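Long-range contact in pantothenate kinase (Coxiella burnetii, PDB 3TQC), which phosphorylates pantothenate with ATP to give 4'-phosphopantothenate, the first of the five steps that lead to coenzyme A: residues E88-G96 with V163-Q171. Sequence-based numbering, arbitrary orientation.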
ATOM      1  N   GLU B  88     -22.031   6.858  -8.672  1.00 31.74           N
ATOM      2  CA  GLU B  88     -21.649   6.979  -7.288  1.00 31.20           C
ATOM      3  C   GLU B  88     -20.694   8.153  -7.111  1.00 30.25           C
ATOM      4  O   GLU B  88     -19.855   8.414  -7.967  1.00 29.53           O
ATOM      5  CB  GLU B  88     -20.998   5.688  -6.763  1.00 30.76           C
ATOM      6  CG  GLU B  88     -21.982   4.571  -6.421  1.00 33.23           C
ATOM      7  CD  GLU B  88     -22.049   3.465  -7.462  1.00 36.88           C
ATOM      8  OE1 GLU B  88     -21.795   3.741  -8.659  1.00 36.91           O
ATOM      9  OE2 GLU B  88     -22.360   2.309  -7.067  1.00 39.19           O
ATOM     10  N   PRO B  89     -20.820   8.869  -5.991  1.00 29.84           N
ATOM     11  CA  PRO B  89     -19.915   9.977  -5.772  1.00 28.83           C
ATOM     12  C   PRO B  89     -18.546   9.499  -5.329  1.00 26.85           C
ATOM     13  O   PRO B  89     -18.371   8.332  -4.968  1.00 25.95           O
ATOM     14  CB  PRO B  89     -20.588  10.772  -4.658  1.00 29.47           C
ATOM     15  CG  PRO B  89     -21.489   9.825  -3.970  1.00 30.46           C
ATOM     16  CD  PRO B  89     -21.744   8.659  -4.867  1.00 30.68           C
ATOM     17  N   LYS B  90     -17.588  10.410  -5.364  1.00 25.87           N
ATOM     18  CA  LYS B  90     -16.269  10.149  -4.810  1.00 24.51           C
ATOM     19  C   LYS B  90     -16.307   9.844  -3.316  1.00 23.45           C
ATOM     20  O   LYS B  90     -17.236  10.201  -2.595  1.00 23.66           O
ATOM     21  CB  LYS B  90     -15.335  11.332  -5.052  1.00 24.47           C
ATOM     22  CG  LYS B  90     -15.629  12.553  -4.181  1.00 25.93           C
ATOM     23  CD  LYS B  90     -14.860  13.780  -4.675  1.00 27.47           C
ATOM     24  CE  LYS B  90     -15.123  14.999  -3.784  1.00 29.16           C
ATOM     25  NZ  LYS B  90     -14.255  15.000  -2.559  1.00 28.14           N
ATOM     26  N   VAL B  91     -15.259   9.176  -2.875  1.00 21.91           N
ATOM     27  CA  VAL B  91     -14.992   8.975  -1.480  1.00 20.90           C
ATOM     28  C   VAL B  91     -13.803   9.908  -1.160  1.00 20.98           C
ATOM     29  O   VAL B  91     -13.163  10.429  -2.084  1.00 20.58           O
ATOM     30  CB  VAL B  91     -14.633   7.502  -1.189  1.00 20.03           C
ATOM     31  CG1 VAL B  91     -15.843   6.628  -1.317  1.00 20.32           C
ATOM     32  CG2 VAL B  91     -13.543   7.028  -2.106  1.00 17.05           C
ATOM     33  N   PRO B  92     -13.492  10.100   0.134  1.00 20.62           N
ATOM     34  CA  PRO B  92     -12.452  11.055   0.500  1.00 20.11           C
ATOM     35  C   PRO B  92     -11.053  10.561   0.161  1.00 19.13           C
ATOM     36  O   PRO B  92     -10.785   9.361   0.129  1.00 19.27           O
ATOM     37  CB  PRO B  92     -12.611  11.193   2.025  1.00 20.18           C
ATOM     38  CG  PRO B  92     -13.995  10.693   2.323  1.00 21.58           C
ATOM     39  CD  PRO B  92     -14.153   9.552   1.326  1.00 21.14           C
ATOM     40  N   TYR B  93     -10.187  11.508  -0.121  1.00 18.27           N
ATOM     41  CA  TYR B  93      -8.779  11.249  -0.252  1.00 17.50           C
ATOM     42  C   TYR B  93      -8.221  11.224   1.168  1.00 16.67           C
ATOM     43  O   TYR B  93      -8.480  12.141   1.926  1.00 17.59           O
ATOM     44  CB  TYR B  93      -8.134  12.364  -1.063  1.00 16.67           C
ATOM     45  CG  TYR B  93      -6.750  12.029  -1.516  1.00 17.41           C
ATOM     46  CD1 TYR B  93      -6.531  11.441  -2.742  1.00 16.89           C
ATOM     47  CD2 TYR B  93      -5.647  12.312  -0.714  1.00 16.03           C
ATOM     48  CE1 TYR B  93      -5.265  11.129  -3.155  1.00 17.21           C
ATOM     49  CE2 TYR B  93      -4.387  11.993  -1.110  1.00 16.02           C
ATOM     50  CZ  TYR B  93      -4.192  11.417  -2.342  1.00 16.91           C
ATOM     51  OH  TYR B  93      -2.922  11.099  -2.750  1.00 16.06           O
ATOM     52  N   ILE B  94      -7.495  10.175   1.535  1.00 15.92           N
ATOM     53  CA  ILE B  94      -6.997  10.042   2.900  1.00 15.65           C
ATOM     54  C   ILE B  94      -5.487  10.097   2.928  1.00 15.12           C
ATOM     55  O   ILE B  94      -4.823   9.309   2.258  1.00 15.29           O
ATOM     56  CB  ILE B  94      -7.443   8.743   3.556  1.00 15.98           C
ATOM     57  CG1 ILE B  94      -8.972   8.622   3.529  1.00 16.23           C
ATOM     58  CG2 ILE B  94      -6.942   8.692   4.982  1.00 15.72           C
ATOM     59  CD1 ILE B  94      -9.526   7.614   4.540  1.00 16.40           C
ATOM     60  N   ILE B  95      -4.960  11.023   3.720  1.00 14.80           N
ATOM     61  CA  ILE B  95      -3.535  11.227   3.847  1.00 14.77           C
ATOM     62  C   ILE B  95      -3.100  10.737   5.231  1.00 15.37           C
ATOM     63  O   ILE B  95      -3.626  11.187   6.242  1.00 16.52           O
ATOM     64  CB  ILE B  95      -3.181  12.709   3.700  1.00 14.83           C
ATOM     65  CG1 ILE B  95      -3.549  13.216   2.302  1.00 15.94           C
ATOM     66  CG2 ILE B  95      -1.694  12.957   3.957  1.00 13.21           C
ATOM     67  CD1 ILE B  95      -3.549  14.774   2.201  1.00 16.12           C
ATOM     68  N   GLY B  96      -2.142   9.824   5.270  1.00 15.26           N
ATOM     69  CA  GLY B  96      -1.665   9.258   6.519  1.00 15.92           C
ATOM     70  C   GLY B  96      -0.520  10.078   7.059  1.00 16.45           C
ATOM     71  O   GLY B  96       0.325  10.543   6.297  1.00 16.56           O
ATOM     72  N   VAL B 163     -13.825   1.786  10.539  1.00 22.13           N
ATOM     73  CA  VAL B 163     -14.008   3.209  10.288  1.00 20.85           C
ATOM     74  C   VAL B 163     -13.390   3.628   8.958  1.00 19.55           C
ATOM     75  O   VAL B 163     -14.026   4.317   8.164  1.00 19.99           O
ATOM     76  CB  VAL B 163     -13.433   4.056  11.428  1.00 20.61           C
ATOM     77  CG1 VAL B 163     -13.199   5.463  10.949  1.00 19.15           C
ATOM     78  CG2 VAL B 163     -14.395   4.019  12.649  1.00 20.86           C
ATOM     79  N   LEU B 164     -12.164   3.211   8.693  1.00 17.84           N
ATOM     80  CA  LEU B 164     -11.566   3.552   7.415  1.00 16.94           C
ATOM     81  C   LEU B 164     -12.354   2.914   6.270  1.00 17.09           C
ATOM     82  O   LEU B 164     -12.633   3.548   5.262  1.00 16.92           O
ATOM     83  CB  LEU B 164     -10.107   3.139   7.392  1.00 16.07           C
ATOM     84  CG  LEU B 164      -9.318   3.923   8.449  1.00 16.49           C
ATOM     85  CD1 LEU B 164      -7.897   3.395   8.614  1.00 17.75           C
ATOM     86  CD2 LEU B 164      -9.297   5.390   8.072  1.00 15.95           C
ATOM     87  N   ASN B 165     -12.716   1.652   6.432  1.00 17.54           N
ATOM     88  CA  ASN B 165     -13.510   0.969   5.431  1.00 17.95           C
ATOM     89  C   ASN B 165     -14.791   1.737   5.170  1.00 17.92           C
ATOM     90  O   ASN B 165     -15.167   1.942   4.039  1.00 17.19           O
ATOM     91  CB  ASN B 165     -13.846  -0.457   5.888  1.00 18.67           C
ATOM     92  CG  ASN B 165     -14.619  -1.232   4.855  1.00 19.70           C
ATOM     93  OD1 ASN B 165     -14.124  -1.474   3.757  1.00 21.73           O
ATOM     94  ND2 ASN B 165     -15.843  -1.624   5.194  1.00 18.24           N
ATOM     95  N   ALA B 166     -15.455   2.158   6.236  1.00 18.66           N
ATOM     96  CA  ALA B 166     -16.704   2.883   6.090  1.00 19.29           C
ATOM     97  C   ALA B 166     -16.484   4.194   5.327  1.00 18.50           C
ATOM     98  O   ALA B 166     -17.276   4.565   4.460  1.00 18.09           O
ATOM     99  CB  ALA B 166     -17.313   3.141   7.434  1.00 20.41           C
ATOM    100  N   ILE B 167     -15.397   4.887   5.631  1.00 17.50           N
ATOM    101  CA  ILE B 167     -15.128   6.157   4.966  1.00 16.94           C
ATOM    102  C   ILE B 167     -14.886   5.912   3.480  1.00 16.54           C
ATOM    103  O   ILE B 167     -15.427   6.609   2.638  1.00 16.19           O
ATOM    104  CB  ILE B 167     -13.978   6.915   5.634  1.00 16.28           C
ATOM    105  CG1 ILE B 167     -14.423   7.379   7.029  1.00 17.49           C
ATOM    106  CG2 ILE B 167     -13.566   8.134   4.809  1.00 14.56           C
ATOM    107  CD1 ILE B 167     -13.317   7.950   7.868  1.00 15.05           C
ATOM    108  N   LYS B 168     -14.122   4.874   3.175  1.00 16.50           N
ATOM    109  CA  LYS B 168     -13.739   4.562   1.813  1.00 16.41           C
ATOM    110  C   LYS B 168     -14.830   3.824   1.084  1.00 17.27           C
ATOM    111  O   LYS B 168     -14.681   3.512  -0.101  1.00 17.48           O
ATOM    112  CB  LYS B 168     -12.440   3.752   1.798  1.00 16.29           C
ATOM    113  CG  LYS B 168     -11.183   4.628   1.935  1.00 15.90           C
ATOM    114  CD  LYS B 168     -11.045   5.595   0.763  1.00 15.51           C
ATOM    115  CE  LYS B 168      -9.617   6.062   0.579  1.00 14.21           C
ATOM    116  NZ  LYS B 168      -9.492   6.979  -0.568  1.00 12.75           N
ATOM    117  N   SER B 169     -15.925   3.550   1.788  1.00 18.28           N
ATOM    118  CA  SER B 169     -17.127   3.019   1.184  1.00 19.14           C
ATOM    119  C   SER B 169     -18.146   4.125   0.878  1.00 20.52           C
ATOM    120  O   SER B 169     -19.154   3.867   0.261  1.00 21.88           O
ATOM    121  CB  SER B 169     -17.747   1.986   2.097  1.00 19.79           C
ATOM    122  OG  SER B 169     -16.848   0.946   2.340  1.00 17.79           O
ATOM    123  N   GLY B 170     -17.878   5.354   1.301  1.00 21.06           N
ATOM    124  CA  GLY B 170     -18.781   6.471   1.028  1.00 22.22           C
ATOM    125  C   GLY B 170     -19.816   6.700   2.108  1.00 23.55           C
ATOM    126  O   GLY B 170     -20.710   7.542   1.936  1.00 24.78           O
ATOM    127  N   GLN B 171     -19.686   5.974   3.222  1.00 23.33           N
ATOM    128  CA  GLN B 171     -20.637   6.042   4.328  1.00 25.01           C
ATOM    129  C   GLN B 171     -20.685   7.429   4.966  1.00 24.54           C
ATOM    130  O   GLN B 171     -19.669   8.065   5.172  1.00 22.83           O
ATOM    131  CB  GLN B 171     -20.277   5.012   5.398  1.00 25.60           C
ATOM    132  CG  GLN B 171     -21.242   4.920   6.592  1.00 29.89           C
ATOM    133  CD  GLN B 171     -20.937   3.700   7.488  1.00 34.33           C
ATOM    134  OE1 GLN B 171     -20.449   2.663   7.009  1.00 35.97           O
ATOM    135  NE2 GLN B 171     -21.205   3.832   8.789  1.00 35.71           N
TER
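Lys-168, Ile-94 and Val-91 bring the C-terminal end of helix 157-168 against the start of strand 93-99, an inner strand of the P-loop kinase sheet that runs on into the nucleotide-binding loop. The CB of Lys-168 points away from segment 88-96, but a bend at chi2 (-63°) turns the chain back, and the extended remainder carries NZ to the strand. There Lys-168 NZ donates a hydrogen bond of 2.8 Å to Pro-92 O, lying in the carbonyl plane with a C=O...N angle of 160°. The same ammonium forms a salt bridge with Asp-228, which also accepts the backbone N-H of Ile-94, so this buried charge is paired. A lysine suits the site because its methylenes are apolar: Lys-168 CE lies 4.0 Å from Ile-94 CG1, the two side chains lying alongside and running in opposing senses. Ile-94 reaches farther with CD1, which meets Ile-167 CG2 at 4.1 Å and also touches Leu-164 CD2. Ile-167 CG2 also packs against the ring of Pro-92, 3.6 Å from Pro-92 CG. Just before the strand, Val-91 points its two branches at the helix end, CG2 against Lys-168 CD and CG1 against the backbone where a Schellman motif closes the last turn. Gly-170 adopts the positive phi (91°) that glycine tolerates readily, and Val-91 CG1 sits 3.6 Å from Gly-170 N and 3.5 Å from Lys-168 O.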